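Local coordinates for Mlr6093 protein (Mesorhizobium loti, PDB 2QJ8) that probably acts as a zinc-dependent hydrolase of the succinylglutamate desuccinylase/aspartoacylase family, cleaving linear amide or ester bonds, at residues W147-A159 with S171-N185. Sequence-based numbering, arbitrary orientation.
Sequences WDCAPSIISHPIA and SKAFKLPVTLLWEHN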
loop_
_atom_site.group_PDB
_atom_site.type_symbol
_atom_site.label_atom_id
_atom_site.label_comp_id
_atom_site.label_asym_id
_atom_site.label_seq_id
_atom_site.Cartn_x
_atom_site.Cartn_y
_atom_site.Cartn_z
ATOM N N TRP A 147 -5.816 2.695 1.186
ATOM C CA TRP A 147 -6.216 3.931 1.826
ATOM C C TRP A 147 -5.067 4.449 2.668
ATOM O O TRP A 147 -4.227 3.680 3.116
ATOM C CB TRP A 147 -7.359 3.705 2.806
ATOM C CG TRP A 147 -8.683 3.449 2.264
ATOM C CD1 TRP A 147 -9.207 2.229 1.925
ATOM C CD2 TRP A 147 -9.722 4.407 2.053
ATOM N NE1 TRP A 147 -10.502 2.378 1.500
ATOM C CE2 TRP A 147 -10.850 3.704 1.580
ATOM C CE3 TRP A 147 -9.813 5.791 2.218
ATOM C CZ2 TRP A 147 -12.049 4.348 1.251
ATOM C CZ3 TRP A 147 -10.999 6.424 1.914
ATOM C CH2 TRP A 147 -12.104 5.706 1.431
ATOM N N ASP A 148 -5.036 5.765 2.824
ATOM C CA ASP A 148 -4.215 6.429 3.805
ATOM C C ASP A 148 -5.292 6.954 4.784
ATOM O O ASP A 148 -6.332 7.441 4.347
ATOM C CB ASP A 148 -3.470 7.592 3.199
ATOM C CG ASP A 148 -2.348 8.089 4.077
ATOM O OD1 ASP A 148 -1.937 7.407 5.039
ATOM O OD2 ASP A 148 -1.833 9.180 3.794
ATOM N N CYS A 149 -5.078 6.790 6.083
ATOM C CA CYS A 149 -5.980 7.324 7.077
ATOM C C CYS A 149 -5.182 7.831 8.263
ATOM O O CYS A 149 -4.019 7.453 8.455
ATOM C CB CYS A 149 -7.049 6.315 7.497
ATOM S SG CYS A 149 -6.495 4.950 8.511
ATOM N N ALA A 150 -5.817 8.697 9.045
ATOM C CA ALA A 150 -5.204 9.268 10.233
ATOM C C ALA A 150 -4.936 8.178 11.279
ATOM O O ALA A 150 -5.722 7.238 11.361
ATOM C CB ALA A 150 -6.144 10.306 10.831
ATOM N N PRO A 151 -3.827 8.283 12.058
ATOM C CA PRO A 151 -3.646 7.340 13.185
ATOM C C PRO A 151 -4.739 7.702 14.176
ATOM O O PRO A 151 -4.810 8.838 14.638
ATOM C CB PRO A 151 -2.244 7.649 13.716
ATOM C CG PRO A 151 -1.588 8.471 12.637
ATOM C CD PRO A 151 -2.708 9.234 11.980
ATOM N N SER A 152 -5.602 6.734 14.459
ATOM C CA SER A 152 -6.855 7.019 15.143
ATOM C C SER A 152 -7.541 5.818 15.754
ATOM O O SER A 152 -7.060 4.711 15.659
ATOM C CB SER A 152 -7.827 7.588 14.065
ATOM O OG SER A 152 -8.001 6.691 12.978
ATOM N N ILE A 153 -8.636 6.105 16.453
ATOM C CA ILE A 153 -9.582 5.133 16.915
ATOM C C ILE A 153 -10.912 5.581 16.331
ATOM O O ILE A 153 -11.221 6.766 16.411
ATOM C CB ILE A 153 -9.671 5.098 18.452
ATOM C CG1 ILE A 153 -8.435 4.384 19.025
ATOM C CG2 ILE A 153 -10.910 4.382 18.890
ATOM C CD1 ILE A 153 -8.228 4.601 20.464
ATOM N N ILE A 154 -11.655 4.656 15.716
ATOM C CA ILE A 154 -12.999 4.918 15.198
ATOM C C ILE A 154 -13.961 4.288 16.194
ATOM O O ILE A 154 -13.867 3.091 16.464
ATOM C CB ILE A 154 -13.277 4.296 13.800
ATOM C CG1 ILE A 154 -12.313 4.856 12.752
ATOM C CG2 ILE A 154 -14.762 4.538 13.357
ATOM C CD1 ILE A 154 -12.507 4.244 11.382
ATOM N N SER A 155 -14.832 5.121 16.754
ATOM C CA SER A 155 -15.830 4.786 17.748
ATOM C C SER A 155 -17.186 4.758 17.061
ATOM O O SER A 155 -17.610 5.769 16.499
ATOM C CB SER A 155 -15.895 5.877 18.843
ATOM O OG SER A 155 -14.707 5.966 19.613
ATOM N N HIS A 156 -17.852 3.614 17.092
ATOM C CA HIS A 156 -19.175 3.466 16.510
ATOM C C HIS A 156 -20.254 3.783 17.586
ATOM O O HIS A 156 -20.230 3.174 18.665
ATOM C CB HIS A 156 -19.330 2.039 15.971
ATOM C CG HIS A 156 -20.567 1.842 15.161
ATOM N ND1 HIS A 156 -21.833 1.917 15.702
ATOM C CD2 HIS A 156 -20.735 1.567 13.849
ATOM C CE1 HIS A 156 -22.725 1.697 14.757
ATOM N NE2 HIS A 156 -22.084 1.476 13.626
ATOM N N PRO A 157 -21.138 4.776 17.349
ATOM C CA PRO A 157 -22.215 5.063 18.291
ATOM C C PRO A 157 -23.134 3.878 18.607
ATOM O O PRO A 157 -23.488 3.114 17.702
ATOM C CB PRO A 157 -23.008 6.159 17.577
ATOM C CG PRO A 157 -22.027 6.823 16.749
ATOM C CD PRO A 157 -21.132 5.769 16.259
ATOM N N ILE A 158 -23.445 3.702 19.888
ATOM C CA ILE A 158 -24.337 2.640 20.369
ATOM C C ILE A 158 -25.359 3.219 21.357
ATOM O O ILE A 158 -25.113 4.271 21.973
ATOM C CB ILE A 158 -23.550 1.433 20.951
ATOM C CG1 ILE A 158 -22.770 1.812 22.220
ATOM C CG2 ILE A 158 -22.619 0.840 19.837
ATOM C CD1 ILE A 158 -22.233 0.624 22.981
ATOM N N ALA A 159 -26.497 2.527 21.495
ATOM C CA ALA A 159 -27.611 2.986 22.324
ATOM C C ALA A 159 -27.359 2.934 23.822
ATOM O O ALA A 159 -27.982 3.718 24.553
ATOM C CB ALA A 159 -28.913 2.222 21.968
ATOM N N SER A 171 -10.808 5.357 24.703
ATOM C CA SER A 171 -10.277 5.629 23.367
ATOM C C SER A 171 -9.568 6.984 23.264
ATOM O O SER A 171 -8.478 7.062 22.731
ATOM C CB SER A 171 -11.398 5.547 22.341
ATOM O OG SER A 171 -11.924 4.228 22.275
ATOM N N LYS A 172 -10.189 8.030 23.790
ATOM C CA LYS A 172 -9.605 9.369 23.820
ATOM C C LYS A 172 -8.307 9.451 24.630
ATOM O O LYS A 172 -7.412 10.214 24.262
ATOM C CB LYS A 172 -10.623 10.389 24.363
ATOM C CG LYS A 172 -11.761 10.704 23.385
ATOM C CD LYS A 172 -12.803 11.637 24.032
ATOM C CE LYS A 172 -13.921 11.999 23.053
ATOM N NZ LYS A 172 -15.035 12.789 23.689
ATOM N N ALA A 173 -8.228 8.659 25.710
ATOM C CA ALA A 173 -7.035 8.528 26.553
ATOM C C ALA A 173 -5.791 7.937 25.832
ATOM O O ALA A 173 -4.706 8.008 26.385
ATOM C CB ALA A 173 -7.346 7.700 27.833
ATOM N N PHE A 174 -5.951 7.360 24.633
ATOM C CA PHE A 174 -4.819 6.900 23.806
ATOM C C PHE A 174 -4.058 8.116 23.250
ATOM O O PHE A 174 -2.895 7.980 22.882
ATOM C CB PHE A 174 -5.255 6.036 22.614
ATOM C CG PHE A 174 -5.577 4.597 22.949
ATOM C CD1 PHE A 174 -6.575 4.272 23.852
ATOM C CD2 PHE A 174 -4.940 3.570 22.300
ATOM C CE1 PHE A 174 -6.898 2.962 24.120
ATOM C CE2 PHE A 174 -5.262 2.239 22.581
ATOM C CZ PHE A 174 -6.234 1.952 23.514
ATOM N N LYS A 175 -4.709 9.290 23.204
ATOM C CA LYS A 175 -4.142 10.514 22.685
ATOM C C LYS A 175 -3.634 10.407 21.234
ATOM O O LYS A 175 -2.608 10.969 20.891
ATOM C CB LYS A 175 -3.059 11.061 23.627
ATOM C CG LYS A 175 -3.465 11.074 25.084
ATOM C CD LYS A 175 -2.558 11.958 25.925
ATOM C CE LYS A 175 -2.815 11.776 27.426
ATOM N NZ LYS A 175 -4.270 11.654 27.809
ATOM N N LEU A 176 -4.337 9.649 20.392
ATOM C CA LEU A 176 -4.006 9.579 18.978
ATOM C C LEU A 176 -4.474 10.891 18.299
ATOM O O LEU A 176 -5.292 11.643 18.879
ATOM C CB LEU A 176 -4.690 8.375 18.321
ATOM C CG LEU A 176 -4.136 7.017 18.712
ATOM C CD1 LEU A 176 -5.121 5.880 18.295
ATOM C CD2 LEU A 176 -2.733 6.787 18.132
ATOM N N PRO A 177 -3.910 11.221 17.117
ATOM C CA PRO A 177 -4.318 12.405 16.349
ATOM C C PRO A 177 -5.823 12.632 16.202
ATOM O O PRO A 177 -6.272 13.769 16.345
ATOM C CB PRO A 177 -3.680 12.151 14.988
ATOM C CG PRO A 177 -2.437 11.479 15.322
ATOM C CD PRO A 177 -2.733 10.580 16.492
ATOM N N VAL A 178 -6.581 11.559 15.967
ATOM C CA VAL A 178 -8.029 11.623 15.802
ATOM C C VAL A 178 -8.791 10.525 16.525
ATOM O O VAL A 178 -8.400 9.361 16.471
ATOM C CB VAL A 178 -8.399 11.454 14.297
ATOM C CG1 VAL A 178 -9.932 11.410 14.084
ATOM C CG2 VAL A 178 -7.736 12.561 13.445
ATOM N N THR A 179 -9.872 10.879 17.212
ATOM C CA THR A 179 -10.831 9.863 17.657
ATOM C C THR A 179 -12.033 10.161 16.760
ATOM O O THR A 179 -12.538 11.267 16.782
ATOM C CB THR A 179 -11.193 9.911 19.169
ATOM O OG1 THR A 179 -10.005 9.723 19.945
ATOM C CG2 THR A 179 -12.221 8.796 19.509
ATOM N N LEU A 180 -12.484 9.194 15.962
ATOM C CA LEU A 180 -13.573 9.464 15.026
ATOM C C LEU A 180 -14.880 8.806 15.406
ATOM O O LEU A 180 -14.927 7.586 15.487
ATOM C CB LEU A 180 -13.190 9.003 13.615
ATOM C CG LEU A 180 -14.160 9.302 12.453
ATOM C CD1 LEU A 180 -14.372 10.794 12.175
ATOM C CD2 LEU A 180 -13.675 8.595 11.207
ATOM N N LEU A 181 -15.925 9.617 15.590
ATOM C CA LEU A 181 -17.261 9.092 15.836
ATOM C C LEU A 181 -17.851 8.802 14.452
ATOM O O LEU A 181 -17.937 9.679 13.600
ATOM C CB LEU A 181 -18.144 10.061 16.624
ATOM C CG LEU A 181 -17.653 10.595 17.971
ATOM C CD1 LEU A 181 -18.847 11.188 18.710
ATOM C CD2 LEU A 181 -17.007 9.534 18.828
ATOM N N TRP A 182 -18.241 7.557 14.212
ATOM C CA TRP A 182 -18.753 7.167 12.914
ATOM C C TRP A 182 -19.669 5.945 12.993
ATOM O O TRP A 182 -19.229 4.857 13.328
ATOM C CB TRP A 182 -17.564 6.890 11.975
ATOM C CG TRP A 182 -17.929 6.527 10.549
ATOM C CD1 TRP A 182 -19.124 6.757 9.907
ATOM C CD2 TRP A 182 -17.045 6.000 9.547
ATOM N NE1 TRP A 182 -19.058 6.323 8.610
ATOM C CE2 TRP A 182 -17.795 5.865 8.353
ATOM C CE3 TRP A 182 -15.711 5.600 9.548
ATOM C CZ2 TRP A 182 -17.249 5.341 7.175
ATOM C CZ3 TRP A 182 -15.165 5.083 8.370
ATOM C CH2 TRP A 182 -15.944 4.952 7.208
ATOM N N GLU A 183 -20.924 6.148 12.605
ATOM C CA GLU A 183 -21.947 5.117 12.615
ATOM C C GLU A 183 -21.928 4.421 11.259
ATOM O O GLU A 183 -22.825 4.577 10.442
ATOM C CB GLU A 183 -23.291 5.753 12.963
ATOM C CG GLU A 183 -24.398 4.777 13.225
ATOM C CD GLU A 183 -25.676 5.422 13.801
ATOM O OE1 GLU A 183 -25.661 6.564 14.340
ATOM O OE2 GLU A 183 -26.715 4.749 13.724
ATOM N N HIS A 184 -20.883 3.630 11.047
ATOM C CA HIS A 184 -20.672 2.921 9.766
ATOM C C HIS A 184 -21.528 1.659 9.552
ATOM O O HIS A 184 -21.695 1.205 8.422
ATOM C CB HIS A 184 -19.174 2.611 9.527
ATOM C CG HIS A 184 -18.478 1.912 10.662
ATOM N ND1 HIS A 184 -18.625 0.564 10.922
ATOM C CD2 HIS A 184 -17.603 2.377 11.584
ATOM C CE1 HIS A 184 -17.879 0.236 11.959
ATOM N NE2 HIS A 184 -17.251 1.320 12.381
ATOM N N ASN A 185 -22.077 1.116 10.634
ATOM C CA ASN A 185 -22.895 -0.098 10.630
ATOM C C ASN A 185 -22.237 -1.369 10.043
ATOM O O ASN A 185 -22.918 -2.308 9.636
ATOM C CB ASN A 185 -24.288 0.201 10.030
ATOM C CG ASN A 185 -25.114 1.152 10.902
ATOM O OD1 ASN A 185 -25.650 2.156 10.410
ATOM N ND2 ASN A 185 -25.208 0.847 12.206
HETATM O O HOH W 1 -14.108 3.384 20.558
#
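His156 points the edge of its ring, CD2 first, at the middle of the His184 ring face in a T-shaped pair, the planes 84° apart and the centroids 4.8 Å from each other. Its imidazole is fixed at both nitrogens: NE2 accepts the backbone N of Asn185 at 3.0 Å, almost in the ring plane, while ND1 donates to the Pro157 O of its own segment, from above that carbonyl's plane. With CG anti to the backbone N (chi1 -171°), the ring reaches the turn at Glu183-Asn185, and the Glu183 CA lies over one face in a CH-pi contact. Replaced by an alanine, this residue would probably leave the Asn185 N-H without its acceptor and the His184 face without its edge-on partner. Ile154, on the sheet face it shares with Ser152, Val178 and Leu180, runs alongside Trp182, bringing CD1 to the indole edge at CE3 (3.9 Å), and its CG2 meets the rim of His184. On the other face Ile153 crosses Phe174 at about a right angle; CD1 sits over the phenyl ring, 3.8 Å from its centroid, while CG1 touches Leu176 CD1. Nearby, a water joins Ser155 OG to Ser171 OG, a hydroxyl also bonded to Thr167 O. Between these two faces, Ile153, opposite Thr179, bonds to Val178 and Leu180, and Ser155, opposite Leu181, to Leu180 and Trp182; the longest of these four backbone bonds runs from Ile153 N to Val178 O at 3.3 Å. Strands 152-155 and 178-182 run parallel, their axes 19° apart, and helix 161-172 connects them: a beta-alpha-beta crossover within the catalytic domain of this zinc-hydrolase family.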